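Local coordinates for acetyl-CoA hydrolase/transferase family protein (Porphyromonas gingivalis, PDB 2NVV) that probably transfers coenzyme A between acyl-CoA and acetate, or hydrolyses acetyl-CoA, as a zinc-binding member of the acetyl-CoA hydrolase/transferase family, at residues L330-Q333 with E334-N337; L145-I148 with C149-D153; A109-R113 with Y114-G118; P339-V342 with R343-G346. One frame throughout, in Å; residues are numbered along the deposited sequence.

Contacts 1 and 4 lie on two short helices that follow each other in the C-terminal family domain, with centres about 12 Å apart; contacts 2 and 3 lie in the N-terminal one, centres about 11 Å apart. Contact 1 joins the two halves: Pro332 packs on Pro146 of contact 2, and Glu334 OE1 forms a salt bridge of 3.0 Å with Arg113 NH2 of contact 3. It is also the one nearest the predicted catalytic glutamate, Glu284, whose side chain lies about 3 Å from that of Asn337; in contact 4, Val342 comes within about 9 Å. Within one chain contacts 3 and 4 do not touch, yet across the dimer Gln110 of one subunit weakly meets Arg343 of the other.

Contact 1. Residues L330-Q333 with E334-N337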
loop_
_atom_site.group_PDB
_atom_site.type_symbol
_atom_site.label_atom_id
_atom_site.label_comp_id
_atom_site.label_asym_id
_atom_site.label_seq_id
_atom_site.Cartn_x
_atom_site.Cartn_y
_atom_site.Cartn_z
ATOM N N LEU A 330 19.836 2.515 -14.880
ATOM C CA LEU A 330 19.366 1.364 -14.121
ATOM C C LEU A 330 19.658 1.541 -12.632
ATOM O O LEU A 330 20.778 1.881 -12.241
ATOM C CB LEU A 330 20.015 0.083 -14.647
ATOM C CG LEU A 330 19.812 -0.211 -16.136
ATOM C CD1 LEU A 330 20.401 -1.559 -16.467
ATOM C CD2 LEU A 330 18.346 -0.202 -16.473
ATOM N N ARG A 331 18.637 1.299 -11.810
ATOM C CA ARG A 331 18.744 1.456 -10.363
ATOM C C ARG A 331 18.353 0.179 -9.613
ATOM O O ARG A 331 17.741 -0.735 -10.181
ATOM C CB ARG A 331 17.815 2.579 -9.891
ATOM C CG ARG A 331 17.856 3.874 -10.695
ATOM C CD ARG A 331 16.654 4.730 -10.320
ATOM N NE ARG A 331 16.546 5.970 -11.087
ATOM C CZ ARG A 331 17.237 7.074 -10.818
ATOM N NH1 ARG A 331 17.076 8.160 -11.566
ATOM N NH2 ARG A 331 18.088 7.099 -9.796
ATOM N N PRO A 332 18.717 0.096 -8.322
ATOM C CA PRO A 332 18.360 -1.091 -7.541
ATOM C C PRO A 332 16.858 -0.954 -7.362
ATOM O O PRO A 332 16.357 0.156 -7.366
ATOM C CB PRO A 332 19.116 -0.882 -6.229
ATOM C CG PRO A 332 20.280 -0.007 -6.627
ATOM C CD PRO A 332 19.616 0.974 -7.552
ATOM N N GLN A 333 16.142 -2.061 -7.208
ATOM C CA GLN A 333 14.686 -2.004 -7.055
ATOM C C GLN A 333 14.283 -1.214 -5.809
ATOM O O GLN A 333 13.138 -0.769 -5.670
ATOM C CB GLN A 333 14.107 -3.423 -7.013
ATOM C CG GLN A 333 14.556 -4.268 -5.837
ATOM C CD GLN A 333 14.346 -5.750 -6.091
ATOM O OE1 GLN A 333 14.973 -6.327 -6.981
ATOM N NE2 GLN A 333 13.462 -6.371 -5.322
ATOM N N GLU A 334 15.230 -1.024 -4.903
ATOM C CA GLU A 334 14.951 -0.258 -3.703
ATOM C C GLU A 334 14.646 1.170 -4.110
ATOM O O GLU A 334 13.903 1.871 -3.437
ATOM C CB GLU A 334 16.152 -0.289 -2.754
ATOM C CG GLU A 334 16.113 0.779 -1.675
ATOM C CD GLU A 334 16.962 0.431 -0.465
ATOM O OE1 GLU A 334 18.071 -0.126 -0.635
ATOM O OE2 GLU A 334 16.513 0.728 0.663
ATOM N N TYR A 335 15.226 1.594 -5.226
ATOM C CA TYR A 335 15.007 2.942 -5.741
ATOM C C TYR A 335 14.046 3.004 -6.920
ATOM O O TYR A 335 13.188 3.869 -6.963
ATOM C CB TYR A 335 16.327 3.576 -6.136
ATOM C CG TYR A 335 17.192 3.915 -4.951
ATOM C CD1 TYR A 335 18.025 2.957 -4.366
ATOM C CD2 TYR A 335 17.161 5.197 -4.396
ATOM C CE1 TYR A 335 18.803 3.272 -3.260
ATOM C CE2 TYR A 335 17.930 5.518 -3.293
ATOM C CZ TYR A 335 18.749 4.560 -2.728
ATOM O OH TYR A 335 19.511 4.906 -1.637
ATOM N N SER A 336 14.181 2.089 -7.873
ATOM C CA SER A 336 13.298 2.075 -9.031
ATOM C C SER A 336 11.816 1.909 -8.642
ATOM O O SER A 336 10.924 2.395 -9.343
ATOM C CB SER A 336 13.711 0.960 -10.007
ATOM O OG SER A 336 13.447 -0.330 -9.483
ATOM N N ASN A 337 11.564 1.240 -7.523
ATOM C CA ASN A 337 10.199 0.989 -7.050
ATOM C C ASN A 337 9.883 1.712 -5.755
ATOM O O ASN A 337 8.910 1.388 -5.092
ATOM C CB ASN A 337 9.994 -0.512 -6.797
ATOM C CG ASN A 337 10.137 -1.346 -8.046
ATOM O OD1 ASN A 337 10.946 -1.046 -8.926
ATOM N ND2 ASN A 337 9.358 -2.412 -8.123
#
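The Pro332 side chain lies beside that of Tyr335, the two pointing the same way, with Pro332 CD 4.1 Å from Tyr335 CD1. This packing forms at the start of the short helix 333-336, where Pro332 holds the N-cap position after strand 328-330. The cap residue gives its carbonyl to the first turn: Pro332 O accepts from Tyr335 N at 2.8 Å and from Ser336 N at 3.0 Å. The second bond is the straighter, 171° at the hydrogen, and arrives in the carbonyl plane; the first donor stands above that plane. One oxygen thus binds two amides of the opening turn. Arg331 brings only CB to the helix, close to the CB atoms of Tyr335 and Ser336, while its guanidinium bonds instead to Ser303 OG and the carbonyls of Pro190 and Asp192. Gln333 likewise sends its amide away, to the carbonyls of Leu105 and Gly60, and Glu334 forms a salt bridge with Arg113, tying this helix to helix 108-113 in the N-terminal part of the chain.

At the far end, Asn337 leaves helical geometry, and Asn337 N still donates to Gln333 O at 3.2 Å. Asn337 ND2 bonds to Glu284, the glutamate predicted to carry the CoA thioester, so the end of this turn borders the probable active site. The same amide is held at its oxygen. With chi1 at 70°, Ser336 OG sits between its own backbone N and carbonyl carbon and donates to Asn337 OD1 over 2.7 Å.

Contact 2. Residues L145-I148 with C149-D153; sequences LPTI and CRLAD
Cys149 packs against Leu145 one helical turn earlier: Cys149 SG lies 3.9 Å from Leu145 CD1, and the cysteine CB lies near Leu145 O. The leucine side chain starts away from the following turn, with CG anti to the backbone N (chi1 173°), but its CD1 branch swings back to meet the sulfur. The backbones of the pair are joined as well, Cys149 N donating to Leu145 O at 3.0 Å. Both side chains also touch Ile125 of strand 122-127, so this flank of the helix faces the sheet.

Ile148 is linked to the end of the helix through its backbone: Ile148 O accepts Ala152 N at 3.0 Å as the chain leaves the last turn, and the Ala152 side chain packs on Ala123 of strand 122-127.

On another flank Thr147 and Leu151 lie side by side and point the same way. The methyl CG2 of Thr147 meets CD2 of Leu151 at 3.6 Å, and a straight backbone bond runs from Leu151 N to Thr147 O (2.9 Å, 167°). Thr147 turns its hydroxyl elsewhere: OG1 bonds to Glu175, whose other carboxylate oxygen forms a salt bridge with Arg150. Leu151 rests in turn on Leu112, and Thr147 on Ala109, both of helix 108-113.

The result is a two-turn alpha helix with apolar i to i+4 pairs, leading directly into strand 154-160 of the parallel seven-stranded sheet, an alpha-beta arrangement consistent with the Rossmann-like N-terminal half of this family.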
loop_
_atom_site.group_PDB
_atom_site.type_symbol
_atom_site.label_atom_id
_atom_site.label_comp_id
_atom_site.label_asym_id
_atom_site.label_seq_id
_atom_site.Cartn_x
_atom_site.Cartn_y
_atom_site.Cartn_z
ATOM N N LEU A 145 21.418 -6.068 -5.915
ATOM C CA LEU A 145 22.861 -6.201 -6.007
ATOM C C LEU A 145 23.660 -5.571 -4.876
ATOM O O LEU A 145 24.352 -6.269 -4.138
ATOM C CB LEU A 145 23.348 -5.623 -7.338
ATOM C CG LEU A 145 24.867 -5.532 -7.553
ATOM C CD1 LEU A 145 25.425 -6.880 -7.966
ATOM C CD2 LEU A 145 25.167 -4.513 -8.630
ATOM N N PRO A 146 23.584 -4.237 -4.722
ATOM C CA PRO A 146 24.356 -3.616 -3.642
ATOM C C PRO A 146 24.144 -4.191 -2.249
ATOM O O PRO A 146 25.080 -4.252 -1.451
ATOM C CB PRO A 146 23.979 -2.133 -3.747
ATOM C CG PRO A 146 22.648 -2.137 -4.439
ATOM C CD PRO A 146 22.804 -3.226 -5.459
ATOM N N THR A 147 22.928 -4.633 -1.957
ATOM C CA THR A 147 22.647 -5.180 -0.646
ATOM C C THR A 147 23.224 -6.582 -0.458
ATOM O O THR A 147 23.782 -6.874 0.599
ATOM C CB THR A 147 21.136 -5.198 -0.374
ATOM O OG1 THR A 147 20.614 -3.875 -0.557
ATOM C CG2 THR A 147 20.847 -5.667 1.055
ATOM N N ILE A 148 23.102 -7.447 -1.464
ATOM C CA ILE A 148 23.634 -8.798 -1.326
ATOM C C ILE A 148 25.165 -8.800 -1.285
ATOM O O ILE A 148 25.774 -9.643 -0.631
ATOM C CB ILE A 148 23.129 -9.761 -2.464
ATOM C CG1 ILE A 148 23.426 -9.188 -3.841
ATOM C CG2 ILE A 148 21.642 -10.000 -2.316
ATOM C CD1 ILE A 148 22.949 -10.071 -4.967
ATOM N N CYS A 149 25.782 -7.854 -1.984
ATOM C CA CYS A 149 27.235 -7.741 -2.004
ATOM C C CYS A 149 27.747 -7.239 -0.662
ATOM O O CYS A 149 28.841 -7.614 -0.216
ATOM C CB CYS A 149 27.682 -6.781 -3.099
ATOM S SG CYS A 149 27.613 -7.455 -4.774
ATOM N N ARG A 150 26.951 -6.393 -0.020
ATOM C CA ARG A 150 27.315 -5.834 1.269
ATOM C C ARG A 150 27.163 -6.860 2.387
ATOM O O ARG A 150 28.066 -7.031 3.210
ATOM C CB ARG A 150 26.438 -4.619 1.589
ATOM C CG ARG A 150 26.687 -4.071 2.973
ATOM C CD ARG A 150 25.430 -3.514 3.623
ATOM N NE ARG A 150 25.261 -2.081 3.385
ATOM C CZ ARG A 150 24.888 -1.215 4.324
ATOM N NH1 ARG A 150 24.652 -1.641 5.563
ATOM N NH2 ARG A 150 24.738 0.074 4.025
ATOM N N LEU A 151 26.020 -7.542 2.401
ATOM C CA LEU A 151 25.705 -8.525 3.429
ATOM C C LEU A 151 26.331 -9.917 3.309
ATOM O O LEU A 151 26.445 -10.616 4.314
ATOM C CB LEU A 151 24.189 -8.683 3.514
ATOM C CG LEU A 151 23.329 -7.818 4.442
ATOM C CD1 LEU A 151 23.963 -6.465 4.693
ATOM C CD2 LEU A 151 21.938 -7.692 3.809
ATOM N N ALA A 152 26.713 -10.328 2.098
ATOM C CA ALA A 152 27.288 -11.661 1.876
ATOM C C ALA A 152 28.658 -11.876 2.484
ATOM O O ALA A 152 29.475 -10.965 2.523
ATOM C CB ALA A 152 27.345 -11.968 0.381
ATOM N N ASP A 153 28.901 -13.098 2.953
ATOM C CA ASP A 153 30.181 -13.473 3.536
ATOM C C ASP A 153 31.213 -13.618 2.413
ATOM O O ASP A 153 32.379 -13.247 2.564
ATOM C CB ASP A 153 30.053 -14.805 4.269
ATOM C CG ASP A 153 29.380 -14.676 5.618
ATOM O OD1 ASP A 153 28.954 -15.721 6.159
ATOM O OD2 ASP A 153 29.291 -13.545 6.146
#

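Contact 3. Residues A109-R113 with Y114-G118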
loop_
_atom_site.group_PDB
_atom_site.type_symbol
_atom_site.label_atom_id
_atom_site.label_comp_id
_atom_site.label_asym_id
_atom_site.label_seq_id
_atom_site.Cartn_x
_atom_site.Cartn_y
_atom_site.Cartn_z
ATOM N N ALA A 109 15.481 -5.161 -0.016
ATOM C CA ALA A 109 16.808 -4.663 0.326
ATOM C C ALA A 109 16.930 -4.151 1.761
ATOM O O ALA A 109 17.798 -4.600 2.511
ATOM C CB ALA A 109 17.223 -3.568 -0.645
ATOM N N GLN A 110 16.071 -3.217 2.151
ATOM C CA GLN A 110 16.152 -2.679 3.497
ATOM C C GLN A 110 15.791 -3.694 4.562
ATOM O O GLN A 110 16.381 -3.701 5.641
ATOM C CB GLN A 110 15.263 -1.441 3.656
ATOM C CG GLN A 110 13.810 -1.677 3.372
ATOM C CD GLN A 110 12.915 -0.583 3.941
ATOM O OE1 GLN A 110 13.201 0.606 3.811
ATOM N NE2 GLN A 110 11.816 -0.986 4.563
ATOM N N ASP A 111 14.820 -4.550 4.269
ATOM C CA ASP A 111 14.393 -5.557 5.233
ATOM C C ASP A 111 15.480 -6.584 5.470
ATOM O O ASP A 111 15.503 -7.252 6.503
ATOM C CB ASP A 111 13.106 -6.231 4.755
ATOM C CG ASP A 111 11.886 -5.356 4.961
ATOM O OD1 ASP A 111 12.058 -4.153 5.243
ATOM O OD2 ASP A 111 10.751 -5.864 4.841
ATOM N N LEU A 112 16.373 -6.713 4.496
ATOM C CA LEU A 112 17.492 -7.633 4.607
ATOM C C LEU A 112 18.462 -6.982 5.577
ATOM O O LEU A 112 18.997 -7.633 6.463
ATOM C CB LEU A 112 18.154 -7.826 3.242
ATOM C CG LEU A 112 17.640 -9.019 2.429
ATOM C CD1 LEU A 112 18.137 -8.937 0.986
ATOM C CD2 LEU A 112 18.103 -10.310 3.101
ATOM N N ARG A 113 18.673 -5.681 5.403
ATOM C CA ARG A 113 19.567 -4.925 6.260
ATOM C C ARG A 113 19.024 -4.875 7.682
ATOM O O ARG A 113 19.791 -4.907 8.638
ATOM C CB ARG A 113 19.757 -3.510 5.705
ATOM C CG ARG A 113 20.377 -3.471 4.312
ATOM C CD ARG A 113 20.980 -2.109 4.016
ATOM N NE ARG A 113 19.973 -1.050 4.001
ATOM C CZ ARG A 113 19.279 -0.676 2.935
ATOM N NH1 ARG A 113 18.386 0.298 3.047
ATOM N NH2 ARG A 113 19.485 -1.263 1.759
ATOM N N TYR A 114 17.702 -4.801 7.818
ATOM C CA TYR A 114 17.049 -4.765 9.128
ATOM C C TYR A 114 17.208 -6.105 9.854
ATOM O O TYR A 114 16.983 -6.198 11.057
ATOM C CB TYR A 114 15.549 -4.451 8.981
ATOM C CG TYR A 114 15.251 -3.085 8.406
ATOM C CD1 TYR A 114 16.257 -2.126 8.278
ATOM C CD2 TYR A 114 13.956 -2.738 8.008
ATOM C CE1 TYR A 114 15.982 -0.851 7.764
ATOM C CE2 TYR A 114 13.674 -1.467 7.498
ATOM C CZ TYR A 114 14.693 -0.532 7.380
ATOM O OH TYR A 114 14.436 0.718 6.878
ATOM N N GLY A 115 17.579 -7.137 9.103
ATOM C CA GLY A 115 17.774 -8.455 9.670
ATOM C C GLY A 115 16.513 -9.298 9.682
ATOM O O GLY A 115 16.486 -10.359 10.321
ATOM N N PHE A 116 15.474 -8.841 8.978
ATOM C CA PHE A 116 14.204 -9.563 8.945
ATOM C C PHE A 116 14.303 -10.983 8.394
ATOM O O PHE A 116 13.578 -11.877 8.825
ATOM C CB PHE A 116 13.170 -8.764 8.160
ATOM C CG PHE A 116 12.745 -7.494 8.838
ATOM C CD1 PHE A 116 13.200 -7.183 10.117
ATOM C CD2 PHE A 116 11.889 -6.597 8.199
ATOM C CE1 PHE A 116 12.810 -5.996 10.750
ATOM C CE2 PHE A 116 11.492 -5.403 8.829
ATOM C CZ PHE A 116 11.958 -5.108 10.107
ATOM N N TYR A 117 15.189 -11.188 7.427
ATOM C CA TYR A 117 15.406 -12.504 6.838
ATOM C C TYR A 117 16.843 -12.744 7.234
ATOM O O TYR A 117 17.665 -11.840 7.155
ATOM C CB TYR A 117 15.251 -12.457 5.309
ATOM C CG TYR A 117 14.004 -11.710 4.870
ATOM C CD1 TYR A 117 14.094 -10.433 4.294
ATOM C CD2 TYR A 117 12.734 -12.251 5.087
ATOM C CE1 TYR A 117 12.956 -9.717 3.950
ATOM C CE2 TYR A 117 11.593 -11.544 4.749
ATOM C CZ TYR A 117 11.705 -10.277 4.182
ATOM O OH TYR A 117 10.563 -9.567 3.856
ATOM N N GLY A 118 17.137 -13.953 7.672
ATOM C CA GLY A 118 18.462 -14.288 8.155
ATOM C C GLY A 118 19.717 -13.658 7.587
ATOM O O GLY A 118 19.821 -12.450 7.390
#
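Helix 108-113 ends in a Schellman motif, in which Gly115 takes a positive phi of 89° and Phe116 N bonds back to Asp111 O at 2.9 Å, while Gly115 N reaches Leu112 O from well above the carbonyl plane. The positive phi is one that glycine adopts readily.

Tyr114 folds back over the helix. Tyr114 N donates to Gln110 O at 2.8 Å, and this bond brings the same oxygen up against one face of the tyrosine ring, nearer its rim than its middle. Gln110 CB makes a CH-pi contact with the ring, 4.3 Å from the Tyr114 centroid. The Gln110 amide, tilted 46° to the ring, directs Gln110 NE2 to Asp111 OD1 at 3.2 Å, with the acceptor in the amide plane; its OE1 bonds to Arg182. Asp111 lies among three aromatic rings. Asp111 CG approaches Phe116 CD2 at 3.5 Å, OD1 lies near Tyr114 CD2, and Asp111 CB meets Tyr117 CE1 at 3.6 Å. A chi1 of -76° sets the carboxylate anti to its own carbonyl carbon, within range of these rings and the Gln110 amide. Farther round, Leu112 CD2 touches the edge of the Tyr117 ring, the two side chains crossing at about a right angle.

The cap also lies at the dimer interface, where Tyr114 stacks on Tyr387 of the second subunit and Phe116 makes a cation-pi contact with Arg432 of that subunit. Within the chain, Leu112 packs on Leu151 of helix 145-151, Leu112 and Tyr117 both rest on Phe58 of strand 55-58, and the loop runs on into strand 122-127.

Contact 4. Residues P339-V342 with R343-G346; sequences PEIV and RRLG
From Arg344 CB, which lies 3.2 Å from Glu340 O, the side chain of Arg344 runs back along the helix toward the preceding turn. CG lies anti to the backbone N and the chain stays extended to CD, then bends at chi3 (-52°), which brings the guanidinium alongside Glu340. There Arg344 NH2 meets Glu340 OE2 at 2.7 Å in a salt bridge, approaching on the anti side of the carboxylate and 30° out of its plane; the two flat groups are turned 54° apart. Glu340 O sits over one guanidinium face. Arg344 NH1 passes 4.1 Å from Ile341 CD1. The same nitrogen donates to the carbonyls of Leu185 and Val187.

Ile341 and Leu345 run side by side on the next flank, Ile341 CG2 to Leu345 CD1 3.8 Å, both against Tyr282 of strand 279-282. The backbone is regular alpha helix up to Gly346, the positive-phi residue of a Schellman motif, in which Gly346 N makes a weak bond to Arg343 O.

Arg343 points away to the second subunit, where it bonds to Ser106 O. The i to i+4 ion pair is buried where Glu340 packs on its own counterpart from that subunit, and long, weak ion pairs link it to Arg344 and Glu340 of the second subunit. With Leu185 N as a further donor to Glu340 OE2, these clustered charges probably balance one another and favour an ionised carboxylate.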
loop_
_atom_site.group_PDB
_atom_site.type_symbol
_atom_site.label_atom_id
_atom_site.label_comp_id
_atom_site.label_asym_id
_atom_site.label_seq_id
_atom_site.Cartn_x
_atom_site.Cartn_y
_atom_site.Cartn_z
ATOM N N PRO A 339 8.396 3.988 -2.992
ATOM C CA PRO A 339 7.158 4.733 -2.736
ATOM C C PRO A 339 7.407 6.238 -2.679
ATOM O O PRO A 339 6.658 7.024 -3.244
ATOM C CB PRO A 339 6.699 4.168 -1.393
ATOM C CG PRO A 339 7.146 2.721 -1.475
ATOM C CD PRO A 339 8.534 2.849 -2.059
ATOM N N GLU A 340 8.472 6.630 -1.993
ATOM C CA GLU A 340 8.850 8.040 -1.863
ATOM C C GLU A 340 9.065 8.690 -3.238
ATOM O O GLU A 340 8.517 9.757 -3.525
ATOM C CB GLU A 340 10.135 8.155 -1.033
ATOM C CG GLU A 340 10.633 9.573 -0.797
ATOM C CD GLU A 340 11.922 9.632 0.019
ATOM O OE1 GLU A 340 12.042 8.899 1.016
ATOM O OE2 GLU A 340 12.815 10.427 -0.328
ATOM N N ILE A 341 9.859 8.043 -4.085
ATOM C CA ILE A 341 10.139 8.569 -5.417
ATOM C C ILE A 341 8.909 8.552 -6.317
ATOM O O ILE A 341 8.613 9.534 -7.004
ATOM C CB ILE A 341 11.239 7.762 -6.145
ATOM C CG1 ILE A 341 12.428 7.478 -5.216
ATOM C CG2 ILE A 341 11.697 8.539 -7.369
ATOM C CD1 ILE A 341 12.811 8.630 -4.320
ATOM N N VAL A 342 8.212 7.420 -6.318
ATOM C CA VAL A 342 7.020 7.240 -7.128
ATOM C C VAL A 342 5.986 8.337 -6.864
ATOM O O VAL A 342 5.516 9.001 -7.790
ATOM C CB VAL A 342 6.391 5.850 -6.861
ATOM C CG1 VAL A 342 5.094 5.693 -7.620
ATOM C CG2 VAL A 342 7.354 4.758 -7.284
ATOM N N ARG A 343 5.645 8.529 -5.593
ATOM C CA ARG A 343 4.666 9.540 -5.211
ATOM C C ARG A 343 5.146 10.973 -5.426
ATOM O O ARG A 343 4.373 11.834 -5.829
ATOM C CB ARG A 343 4.255 9.339 -3.753
ATOM C CG ARG A 343 3.168 10.291 -3.284
ATOM C CD ARG A 343 2.360 9.705 -2.144
ATOM N NE ARG A 343 1.701 10.755 -1.384
ATOM C CZ ARG A 343 0.848 10.545 -0.390
ATOM N NH1 ARG A 343 0.528 9.309 -0.031
ATOM N NH2 ARG A 343 0.346 11.581 0.279
ATOM N N ARG A 344 6.417 11.240 -5.151
ATOM C CA ARG A 344 6.948 12.583 -5.359
ATOM C C ARG A 344 6.918 12.982 -6.838
ATOM O O ARG A 344 6.485 14.088 -7.158
ATOM C CB ARG A 344 8.383 12.684 -4.857
ATOM C CG ARG A 344 9.037 14.044 -5.125
ATOM C CD ARG A 344 10.486 14.043 -4.644
ATOM N NE ARG A 344 10.592 13.601 -3.252
ATOM C CZ ARG A 344 11.636 12.946 -2.752
ATOM N NH1 ARG A 344 12.669 12.654 -3.525
ATOM N NH2 ARG A 344 11.639 12.570 -1.479
ATOM N N LEU A 345 7.370 12.087 -7.725
ATOM C CA LEU A 345 7.401 12.360 -9.163
ATOM C C LEU A 345 6.034 12.293 -9.812
ATOM O O LEU A 345 5.861 12.749 -10.938
ATOM C CB LEU A 345 8.312 11.378 -9.904
ATOM C CG LEU A 345 9.759 11.141 -9.476
ATOM C CD1 LEU A 345 10.403 10.213 -10.489
ATOM C CD2 LEU A 345 10.520 12.445 -9.402
ATOM N N GLY A 346 5.068 11.724 -9.108
ATOM C CA GLY A 346 3.733 11.608 -9.664
ATOM C C GLY A 346 3.712 10.609 -10.807
ATOM O O GLY A 346 3.096 10.838 -11.855
#